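Local atomic coordinates of bacterioferritin (Mycobacterium tuberculosis, PDB entry 3UOI), a protein that probably stores iron as a 24-subunit, haem-containing shell, oxidising Fe(2+) with dioxygen and laying it down as a ferric mineral core inside its central cavity. Residues I24-L29 / E90-I95; D35-T40 / I81-R86; Q16-L21 / Y73-S78. All coordinates share one frame; numbering follows the deposited sequence.

Contact 1 (I24-L29 / E90-I95). With HEM (protoporphyrin IX containing Fe), chain B.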
loop_
_atom_site.group_PDB
_atom_site.type_symbol
_atom_site.label_atom_id
_atom_site.label_comp_id
_atom_site.label_asym_id
_atom_site.label_seq_id
_atom_site.Cartn_x
_atom_site.Cartn_y
_atom_site.Cartn_z
ATOM N N ILE A 24 6.093 31.897 35.923
ATOM C CA ILE A 24 5.148 30.952 35.434
ATOM C C ILE A 24 3.790 31.516 35.726
ATOM O O ILE A 24 2.988 31.670 34.836
ATOM C CB ILE A 24 5.252 29.628 36.182
ATOM C CG1 ILE A 24 6.468 28.842 35.723
ATOM C CG2 ILE A 24 4.031 28.870 35.949
ATOM C CD1 ILE A 24 6.879 27.822 36.604
ATOM N N ASN A 25 3.583 31.924 36.964
ATOM C CA ASN A 25 2.309 32.501 37.292
ATOM C C ASN A 25 1.989 33.824 36.568
ATOM O O ASN A 25 0.920 34.053 36.149
ATOM C CB ASN A 25 2.166 32.675 38.775
ATOM C CG ASN A 25 2.107 31.392 39.488
ATOM O OD1 ASN A 25 2.578 30.444 39.003
ATOM N ND2 ASN A 25 1.513 31.371 40.638
ATOM N N GLN A 26 2.952 34.687 36.457
ATOM C CA GLN A 26 2.627 35.923 35.821
ATOM C C GLN A 26 2.308 35.683 34.386
ATOM O O GLN A 26 1.318 36.151 33.931
ATOM C CB GLN A 26 3.704 36.980 36.023
ATOM C CG GLN A 26 3.438 38.361 35.464
ATOM C CD GLN A 26 4.509 39.310 35.872
ATOM O OE1 GLN A 26 4.716 39.537 37.024
ATOM N NE2 GLN A 26 5.202 39.860 34.915
ATOM N N TYR A 27 3.136 34.897 33.718
ATOM C CA TYR A 27 2.981 34.633 32.318
ATOM C C TYR A 27 1.695 33.889 32.023
ATOM O O TYR A 27 1.010 34.185 31.103
ATOM C CB TYR A 27 4.200 33.909 31.700
ATOM C CG TYR A 27 5.549 34.656 31.703
ATOM C CD1 TYR A 27 5.641 35.980 32.010
ATOM C CD2 TYR A 27 6.714 34.018 31.407
ATOM C CE1 TYR A 27 6.859 36.640 32.044
ATOM C CE2 TYR A 27 7.943 34.692 31.430
ATOM C CZ TYR A 27 8.011 36.004 31.765
ATOM O OH TYR A 27 9.220 36.703 31.803
ATOM N N PHE A 28 1.393 32.925 32.850
ATOM C CA PHE A 28 0.193 32.147 32.591
ATOM C C PHE A 28 -1.060 32.964 32.692
ATOM O O PHE A 28 -1.802 32.996 31.773
ATOM C CB PHE A 28 0.053 30.961 33.539
ATOM C CG PHE A 28 -0.969 29.932 33.093
ATOM C CD1 PHE A 28 -0.636 28.938 32.181
ATOM C CD2 PHE A 28 -2.249 29.946 33.576
ATOM C CE1 PHE A 28 -1.561 27.989 31.787
ATOM C CE2 PHE A 28 -3.170 28.984 33.160
ATOM C CZ PHE A 28 -2.812 28.020 32.277
ATOM N N LEU A 29 -1.219 33.664 33.811
ATOM C CA LEU A 29 -2.408 34.451 34.070
ATOM C C LEU A 29 -2.552 35.512 33.013
ATOM O O LEU A 29 -3.594 35.754 32.573
ATOM C CB LEU A 29 -2.435 35.044 35.444
ATOM C CG LEU A 29 -3.668 35.849 35.759
ATOM C CD1 LEU A 29 -4.839 35.026 36.036
ATOM C CD2 LEU A 29 -3.391 36.697 36.899
ATOM N N GLU A 90 5.079 45.161 29.629
ATOM C CA GLU A 90 5.946 45.905 30.527
ATOM C C GLU A 90 6.291 45.212 31.817
ATOM O O GLU A 90 7.377 45.280 32.302
ATOM C CB GLU A 90 5.435 47.293 30.778
ATOM C CG GLU A 90 6.222 48.246 30.025
ATOM C CD GLU A 90 5.679 49.611 30.078
ATOM O OE1 GLU A 90 4.589 49.775 30.641
ATOM O OE2 GLU A 90 6.348 50.499 29.529
ATOM N N ALA A 91 5.295 44.560 32.351
ATOM C CA ALA A 91 5.385 43.738 33.511
ATOM C C ALA A 91 6.267 42.522 33.266
ATOM O O ALA A 91 7.001 42.111 34.086
ATOM C CB ALA A 91 4.010 43.345 33.932
ATOM N N ASP A 92 6.116 41.923 32.112
ATOM C CA ASP A 92 6.891 40.768 31.746
ATOM C C ASP A 92 8.346 41.145 31.530
ATOM O O ASP A 92 9.217 40.434 31.868
ATOM C CB ASP A 92 6.254 40.037 30.586
ATOM C CG ASP A 92 4.899 39.403 30.950
ATOM O OD1 ASP A 92 4.276 38.955 30.044
ATOM O OD2 ASP A 92 4.457 39.374 32.084
ATOM N N LEU A 93 8.558 42.315 30.969
ATOM C CA LEU A 93 9.880 42.821 30.714
ATOM C C LEU A 93 10.614 43.000 31.995
ATOM O O LEU A 93 11.742 42.729 32.064
ATOM C CB LEU A 93 9.836 44.139 29.977
ATOM C CG LEU A 93 9.967 44.070 28.469
ATOM C CD1 LEU A 93 9.746 45.401 27.859
ATOM C CD2 LEU A 93 11.283 43.570 28.104
ATOM N N ALA A 94 9.936 43.480 33.006
ATOM C CA ALA A 94 10.578 43.758 34.266
ATOM C C ALA A 94 11.137 42.564 34.996
ATOM O O ALA A 94 12.173 42.646 35.498
ATOM C CB ALA A 94 9.694 44.615 35.167
ATOM N N ILE A 95 10.413 41.472 35.046
ATOM C CA ILE A 95 10.903 40.228 35.598
ATOM C C ILE A 95 12.084 39.570 34.832
ATOM O O ILE A 95 13.009 39.087 35.395
ATOM C CB ILE A 95 9.733 39.238 35.826
ATOM C CG1 ILE A 95 10.228 37.985 36.512
ATOM C CG2 ILE A 95 9.066 38.892 34.571
ATOM C CD1 ILE A 95 9.308 37.472 37.492
HETATM C CHA HEM B . 2.481 21.719 31.732
HETATM C CHB HEM B . -0.505 24.847 33.839
HETATM C CHC HEM B . 2.680 25.365 37.429
HETATM C CHD HEM B . 5.604 22.052 35.467
HETATM C C1A HEM B . 1.311 22.377 32.045
HETATM C C2A HEM B . -0.004 22.209 31.472
HETATM C C3A HEM B . -0.809 23.111 32.071
HETATM C C4A HEM B . -0.049 23.847 33.014
HETATM C CMA HEM B . -2.311 23.348 31.858
HETATM C CAA HEM B . -0.309 21.154 30.369
HETATM C CBA HEM B . -0.040 19.768 30.974
HETATM C CGA HEM B . -1.095 18.702 30.705
HETATM O O1A HEM B . -1.231 17.689 31.487
HETATM O O2A HEM B . -1.815 18.844 29.679
HETATM C C1B HEM B . 0.124 25.315 34.980
HETATM C C2B HEM B . -0.323 26.424 35.815
HETATM C C3B HEM B . 0.536 26.560 36.818
HETATM C C4B HEM B . 1.575 25.549 36.628
HETATM C CMB HEM B . -1.601 27.287 35.636
HETATM C CAB HEM B . 0.367 27.644 37.922
HETATM C CBB HEM B . 1.378 27.971 38.719
HETATM C C1C HEM B . 3.772 24.524 37.255
HETATM C C2C HEM B . 4.974 24.490 38.082
HETATM C C3C HEM B . 5.762 23.539 37.534
HETATM C C4C HEM B . 5.133 23.016 36.328
HETATM C CMC HEM B . 5.238 25.359 39.346
HETATM C CAC HEM B . 7.133 23.074 38.023
HETATM C CBC HEM B . 7.882 22.468 37.096
HETATM C C1D HEM B . 5.065 21.729 34.245
HETATM C C2D HEM B . 5.733 20.931 33.255
HETATM C C3D HEM B . 4.733 20.853 32.117
HETATM C C4D HEM B . 3.603 21.583 32.534
HETATM C CMD HEM B . 7.131 20.235 33.358
HETATM C CAD HEM B . 4.847 20.116 30.798
HETATM C CBD HEM B . 5.719 20.993 29.914
HETATM C CGD HEM B . 5.698 20.351 28.558
HETATM O O1D HEM B . 4.627 19.795 28.156
HETATM O O2D HEM B . 6.752 20.389 27.899
HETATM N NA HEM B . 1.225 23.394 32.949
HETATM N NB HEM B . 1.302 24.809 35.480
HETATM N NC HEM B . 3.941 23.619 36.227
HETATM N ND HEM B . 3.832 22.176 33.799
HETATM FE FE HEM B . 2.659 23.468 34.592
#
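Q26 reaches from helix 7-36 to D92 on helix 85-112, where its amide nitrogen meets a carboxylate inside the ferritin four-helix bundle. NE2 gives to D92 OD2 at 3.0 Å in an almost straight bond (174°). It meets the anti lone pair of OD2, and the amide and carboxylate lie nearly coplanar. The same nitrogen makes a second, weak bond to the backbone at A91 O, also 3.0 Å but clearly bent. With CG set anti to the backbone N (chi1 -176°), the extended chain spans the gap between the helices. At the other end of the amide, OE1 accepts from the backbone N of R80, in the loop leading to helix 85-112. Glutamine suits the place because it donates and accepts at once without adding charge to a buried interface. D92 OD2 has a further, weak bond from H30 ND1; these donors would probably help the buried carboxylate stay ionised.

Y27 packs alongside D92, its CE1 3.6 Å from D92 CG, with ring and carboxylate planes steeply inclined. Its hydroxyl end adds a contact to I95, Y27 OH lying 3.5 Å from CG2. The ring also meets H132 and lies close to E96, both predicted iron ligands, so Y27 is probably a second-shell residue of the ferroxidase centre.

F28 faces the haem, whose methyl carbon CMB sits 3.3 Å above the plane of the F28 ring, over its centre. One turn back, toward the same dimer interface, N25 ND2 donates to Y73 O of the second subunit.

The two short helical segments run antiparallel (161°) with axes 10.6 Å apart. Helix 40-66 touches I24, Y27 and F28, while helix 116-146 packs on D92 and L93.

Contact 2 (D35-T40 / I81-R86)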
loop_
_atom_site.group_PDB
_atom_site.type_symbol
_atom_site.label_atom_id
_atom_site.label_comp_id
_atom_site.label_asym_id
_atom_site.label_seq_id
_atom_site.Cartn_x
_atom_site.Cartn_y
_atom_site.Cartn_z
ATOM N N ASP A 35 -6.398 35.753 26.408
ATOM C CA ASP A 35 -7.409 34.942 25.794
ATOM C C ASP A 35 -8.817 35.426 26.095
ATOM O O ASP A 35 -9.613 35.449 25.225
ATOM C CB ASP A 35 -7.267 33.503 26.204
ATOM C CG ASP A 35 -7.503 32.572 25.087
ATOM O OD1 ASP A 35 -8.014 33.007 24.070
ATOM O OD2 ASP A 35 -7.215 31.398 25.245
ATOM N N ASN A 36 -9.083 35.803 27.332
ATOM C CA ASN A 36 -10.358 36.343 27.786
ATOM C C ASN A 36 -10.737 37.671 27.169
ATOM O O ASN A 36 -11.886 37.902 26.927
ATOM C CB ASN A 36 -10.495 36.376 29.295
ATOM C CG ASN A 36 -11.806 37.018 29.766
ATOM O OD1 ASN A 36 -12.865 36.719 29.308
ATOM N ND2 ASN A 36 -11.692 37.906 30.691
ATOM N N TRP A 37 -9.758 38.517 26.922
ATOM C CA TRP A 37 -9.952 39.789 26.261
ATOM C C TRP A 37 -10.264 39.567 24.753
ATOM O O TRP A 37 -10.649 40.465 24.060
ATOM C CB TRP A 37 -8.725 40.712 26.445
ATOM C CG TRP A 37 -8.563 41.277 27.780
ATOM C CD1 TRP A 37 -9.515 41.430 28.691
ATOM C CD2 TRP A 37 -7.370 41.807 28.361
ATOM N NE1 TRP A 37 -9.039 42.007 29.792
ATOM C CE2 TRP A 37 -7.709 42.247 29.637
ATOM C CE3 TRP A 37 -6.056 41.947 27.938
ATOM C CZ2 TRP A 37 -6.783 42.824 30.497
ATOM C CZ3 TRP A 37 -5.139 42.516 28.799
ATOM C CH2 TRP A 37 -5.511 42.940 30.063
ATOM N N GLY A 38 -10.060 38.337 24.306
ATOM C CA GLY A 38 -10.150 37.946 22.929
ATOM C C GLY A 38 -8.916 38.025 22.028
ATOM O O GLY A 38 -9.008 37.792 20.869
ATOM N N PHE A 39 -7.765 38.346 22.583
ATOM C CA PHE A 39 -6.516 38.388 21.855
ATOM C C PHE A 39 -5.937 36.967 21.826
ATOM O O PHE A 39 -4.908 36.709 22.366
ATOM C CB PHE A 39 -5.552 39.387 22.487
ATOM C CG PHE A 39 -6.090 40.794 22.579
ATOM C CD1 PHE A 39 -6.254 41.562 21.444
ATOM C CD2 PHE A 39 -6.463 41.332 23.777
ATOM C CE1 PHE A 39 -6.764 42.844 21.503
ATOM C CE2 PHE A 39 -6.975 42.597 23.834
ATOM C CZ PHE A 39 -7.130 43.350 22.682
ATOM N N THR A 40 -6.641 36.053 21.193
ATOM C CA THR A 40 -6.233 34.653 21.262
ATOM C C THR A 40 -4.884 34.363 20.657
ATOM O O THR A 40 -4.160 33.625 21.203
ATOM C CB THR A 40 -7.232 33.676 20.658
ATOM O OG1 THR A 40 -7.515 34.031 19.322
ATOM C CG2 THR A 40 -8.469 33.632 21.465
ATOM N N ILE A 81 0.651 42.481 37.418
ATOM C CA ILE A 81 -0.352 42.047 36.498
ATOM C C ILE A 81 -0.992 43.168 35.685
ATOM O O ILE A 81 -1.635 44.023 36.212
ATOM C CB ILE A 81 -1.407 41.350 37.247
ATOM C CG1 ILE A 81 -0.835 40.092 37.926
ATOM C CG2 ILE A 81 -2.565 41.145 36.361
ATOM C CD1 ILE A 81 -0.559 38.935 37.081
ATOM N N GLY A 82 -0.748 43.140 34.394
ATOM C CA GLY A 82 -1.185 44.159 33.482
ATOM C C GLY A 82 -2.648 44.198 33.124
ATOM O O GLY A 82 -3.267 43.216 32.871
ATOM N N GLN A 83 -3.183 45.393 33.151
ATOM C CA GLN A 83 -4.574 45.581 32.884
ATOM C C GLN A 83 -4.801 46.051 31.440
ATOM O O GLN A 83 -5.887 46.343 31.032
ATOM C CB GLN A 83 -5.227 46.445 33.967
ATOM C CG GLN A 83 -5.725 45.695 35.237
ATOM C CD GLN A 83 -6.638 44.447 34.989
ATOM O OE1 GLN A 83 -7.323 44.354 33.998
ATOM N NE2 GLN A 83 -6.625 43.509 35.919
ATOM N N THR A 84 -3.703 46.119 30.706
ATOM C CA THR A 84 -3.673 46.350 29.288
ATOM C C THR A 84 -2.576 45.521 28.650
ATOM O O THR A 84 -1.786 44.975 29.342
ATOM C CB THR A 84 -3.573 47.830 28.875
ATOM O OG1 THR A 84 -2.383 48.417 29.380
ATOM C CG2 THR A 84 -4.714 48.589 29.333
ATOM N N LEU A 85 -2.578 45.379 27.338
ATOM C CA LEU A 85 -1.562 44.596 26.682
ATOM C C LEU A 85 -0.221 45.266 26.934
ATOM O O LEU A 85 0.712 44.608 27.319
ATOM C CB LEU A 85 -1.800 44.443 25.181
ATOM C CG LEU A 85 -2.867 43.503 24.615
ATOM C CD1 LEU A 85 -2.610 43.137 23.177
ATOM C CD2 LEU A 85 -3.060 42.286 25.451
ATOM N N ARG A 86 -0.186 46.586 26.783
ATOM C CA ARG A 86 1.025 47.360 26.982
ATOM C C ARG A 86 1.560 47.244 28.395
ATOM O O ARG A 86 2.679 46.976 28.544
ATOM C CB ARG A 86 0.807 48.827 26.623
ATOM C CG ARG A 86 1.970 49.740 26.926
ATOM C CD ARG A 86 1.672 51.133 26.621
ATOM N NE ARG A 86 1.665 51.405 25.216
ATOM C CZ ARG A 86 2.734 51.654 24.474
ATOM N NH1 ARG A 86 3.931 51.661 24.964
ATOM N NH2 ARG A 86 2.583 51.881 23.210
#
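W37 and F39 flank the Schellman turn that ends the first helix of the four-helix bundle, and they pack against the loop and first turn that start helix 85-112. G38, the first residue to leave helical backbone angles, has phi 89°; there a CB would press against the carbonyl oxygen of W37, hence the glycine. Along the second segment, G82 comes first: its O lies at the edge of the indole, 3.6 Å from W37 CH2. At Q83 the main chain is the nearer part, C standing 3.5 Å from W37 CH2, while the bent side chain brings Q83 OE1 into the indole plane, 3.9 Å from W37 CZ2. The indole has a second role, a cation-pi contact with K145 of the third subunit. T84 is the N-cap of helix 85-112: its CB points away from the 35-40 segment, and OG1 accepts from the N of E87. L85, on the first turn, touches both aromatics with CD2, which lies 3.9 Å from W37 CE3 at the indole edge and equally far from F39 CD2. CD1 makes a CH-pi contact over the F39 face, 4.2 Å from the ring centroid and only 7° off its normal.

Contact 3 (Q16-L21 / Y73-S78)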
loop_
_atom_site.group_PDB
_atom_site.type_symbol
_atom_site.label_atom_id
_atom_site.label_comp_id
_atom_site.label_asym_id
_atom_site.label_seq_id
_atom_site.Cartn_x
_atom_site.Cartn_y
_atom_site.Cartn_z
ATOM N N GLN A 16 16.734 31.959 41.739
ATOM C CA GLN A 16 16.327 31.887 40.354
ATOM C C GLN A 16 15.093 31.053 40.230
ATOM O O GLN A 16 14.234 31.352 39.457
ATOM C CB GLN A 16 17.452 31.490 39.432
ATOM C CG GLN A 16 17.123 31.488 37.981
ATOM C CD GLN A 16 16.728 32.834 37.414
ATOM O OE1 GLN A 16 17.096 33.873 37.901
ATOM N NE2 GLN A 16 15.937 32.788 36.395
ATOM N N LEU A 17 15.028 30.004 41.020
ATOM C CA LEU A 17 13.884 29.145 41.020
ATOM C C LEU A 17 12.662 29.940 41.441
ATOM O O LEU A 17 11.664 29.863 40.821
ATOM C CB LEU A 17 14.096 27.978 41.972
ATOM C CG LEU A 17 12.858 27.144 42.283
ATOM C CD1 LEU A 17 12.169 26.685 41.015
ATOM C CD2 LEU A 17 13.157 25.983 43.122
ATOM N N THR A 18 12.786 30.731 42.488
ATOM C CA THR A 18 11.696 31.537 42.988
ATOM C C THR A 18 11.239 32.494 41.834
ATOM O O THR A 18 10.079 32.674 41.562
ATOM C CB THR A 18 12.088 32.293 44.292
ATOM O OG1 THR A 18 11.997 31.435 45.419
ATOM C CG2 THR A 18 11.250 33.513 44.534
ATOM N N SER A 19 12.213 33.035 41.140
ATOM C CA SER A 19 11.949 33.900 40.035
ATOM C C SER A 19 11.119 33.181 38.933
ATOM O O SER A 19 10.191 33.727 38.434
ATOM C CB SER A 19 13.279 34.363 39.452
ATOM O OG SER A 19 13.112 35.311 38.485
ATOM N N GLU A 20 11.512 31.953 38.611
ATOM C CA GLU A 20 10.827 31.168 37.596
ATOM C C GLU A 20 9.385 30.894 38.004
ATOM O O GLU A 20 8.478 30.945 37.172
ATOM C CB GLU A 20 11.562 29.849 37.350
ATOM C CG GLU A 20 12.988 30.019 36.851
ATOM C CD GLU A 20 13.058 30.762 35.532
ATOM O OE1 GLU A 20 14.180 30.961 35.018
ATOM O OE2 GLU A 20 11.993 31.146 35.006
ATOM N N LEU A 21 9.172 30.603 39.283
ATOM C CA LEU A 21 7.854 30.333 39.754
ATOM C C LEU A 21 6.981 31.581 39.608
ATOM O O LEU A 21 5.863 31.494 39.225
ATOM C CB LEU A 21 7.915 29.838 41.167
ATOM C CG LEU A 21 8.661 28.543 41.303
ATOM C CD1 LEU A 21 8.597 28.195 42.675
ATOM C CD2 LEU A 21 7.979 27.527 40.539
ATOM N N TYR A 73 9.933 25.711 46.919
ATOM C CA TYR A 73 8.661 25.756 46.227
ATOM C C TYR A 73 7.630 26.678 46.941
ATOM O O TYR A 73 6.603 26.962 46.418
ATOM C CB TYR A 73 8.148 24.320 45.943
ATOM C CG TYR A 73 8.673 23.731 44.624
ATOM C CD1 TYR A 73 7.815 23.306 43.646
ATOM C CD2 TYR A 73 10.023 23.638 44.338
ATOM C CE1 TYR A 73 8.284 22.813 42.467
ATOM C CE2 TYR A 73 10.470 23.140 43.145
ATOM C CZ TYR A 73 9.596 22.735 42.217
ATOM O OH TYR A 73 10.004 22.245 41.052
ATOM N N GLN A 74 7.942 27.030 48.180
ATOM C CA GLN A 74 7.142 27.883 49.039
ATOM C C GLN A 74 7.145 29.364 48.700
ATOM O O GLN A 74 6.145 30.013 48.706
ATOM C CB GLN A 74 7.506 27.632 50.507
ATOM C CG GLN A 74 6.618 28.264 51.550
ATOM C CD GLN A 74 5.237 27.617 51.668
ATOM O OE1 GLN A 74 5.049 26.658 52.393
ATOM N NE2 GLN A 74 4.290 28.135 50.928
ATOM N N ARG A 75 8.323 29.870 48.432
ATOM C CA ARG A 75 8.533 31.251 48.200
ATOM C C ARG A 75 8.041 31.713 46.856
ATOM O O ARG A 75 8.286 31.092 45.874
ATOM C CB ARG A 75 10.007 31.512 48.359
ATOM C CG ARG A 75 10.452 32.912 48.263
ATOM C CD ARG A 75 11.817 33.018 48.787
ATOM N NE ARG A 75 12.758 32.557 47.826
ATOM C CZ ARG A 75 14.045 32.400 48.056
ATOM N NH1 ARG A 75 14.538 32.667 49.239
ATOM N NH2 ARG A 75 14.827 31.964 47.094
ATOM N N ILE A 76 7.353 32.838 46.856
ATOM C CA ILE A 76 6.907 33.448 45.630
ATOM C C ILE A 76 7.203 34.902 45.537
ATOM O O ILE A 76 7.009 35.615 46.450
ATOM C CB ILE A 76 5.419 33.295 45.388
ATOM C CG1 ILE A 76 5.108 33.596 43.941
ATOM C CG2 ILE A 76 4.656 34.231 46.239
ATOM C CD1 ILE A 76 4.036 32.801 43.435
ATOM N N GLY A 77 7.591 35.318 44.362
ATOM C CA GLY A 77 7.874 36.708 44.072
ATOM C C GLY A 77 6.662 37.602 43.889
ATOM O O GLY A 77 5.595 37.163 43.919
ATOM N N SER A 78 6.853 38.884 43.706
ATOM C CA SER A 78 5.709 39.751 43.531
ATOM C C SER A 78 5.343 39.940 42.056
ATOM O O SER A 78 6.123 40.390 41.274
ATOM C CB SER A 78 5.866 41.091 44.255
ATOM O OG SER A 78 5.885 40.964 45.646
#
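T18 and R75 join the first helix of the ferritin four-helix bundle to the long loop that connects helix 40-66 with helix 85-112. The R75 side chain wraps round the threonine hydroxyl. Its CB lies 3.6 Å from T18 OG1, CG stays at the same distance from OG1 and also touches the methyl CG2, and CD is 3.7 Å from OG1. A bend at chi3 (78°) then turns the edge of the guanidinium, its NE and NH2, toward the threonine hydroxyl. NE donates to T18 OG1 at 2.8 Å in a fairly straight bond (162°), with the oxygen near the guanidinium plane. NH2 adds a weaker, bent bond to the same OG1 at 3.3 Å, and another weak one to N14 O. Arginine suits this edge of the loop because its aliphatic stem can pack on a threonine while its tip binds the hydroxyl and a helix carbonyl.

The loop backbone passes close to the helix. G77, lacking a side chain, comes beside the T18 methyl, and its N donates to T22 OG1. I76 and Q74 pack on, or bond to, the second subunit, so the same loop takes part in the dimer interface.

On the other flank two leucines provide an apolar surface. L17 CD2 rests against Y73 CE2 at 3.9 Å, the two side chains crossing at about a right angle, while Y73 OH bonds T61 OG1. L21, part of the haem pocket, brings CD1 to 4.3 Å from Y73 CA.

Away from the loop, Q16 bridges one turn of its helix to E20, a predicted iron ligand, while its OE1 accepts from R102. Q16 NE2 stands 2.9 Å from E20 OE1, approaching it from above the carboxylate plane.

From the N terminus, helix 7-36 supplies the first partner of all three contacts in turn: 16-21, then 24-29, then 35-40 at its end. After helix 40-66 the long loop runs alongside helix 7-36 in the same direction. Contact 3 closes first, when 73-78 meets 16-21; contact 2 closes next, as 81-86 leads into helix 85-112; contact 1 closes last, at 90-95. Contact 2 is therefore nested within contact 1, whereas contact 3 crosses both. Contacts 1 and 2 tie the first helix to helix 85-112 and its start, meeting where L29 packs on I81. Contact 3 ties the crossover loop to the first half of helix 7-36 and, like contact 1, touches the second subunit beside the haem.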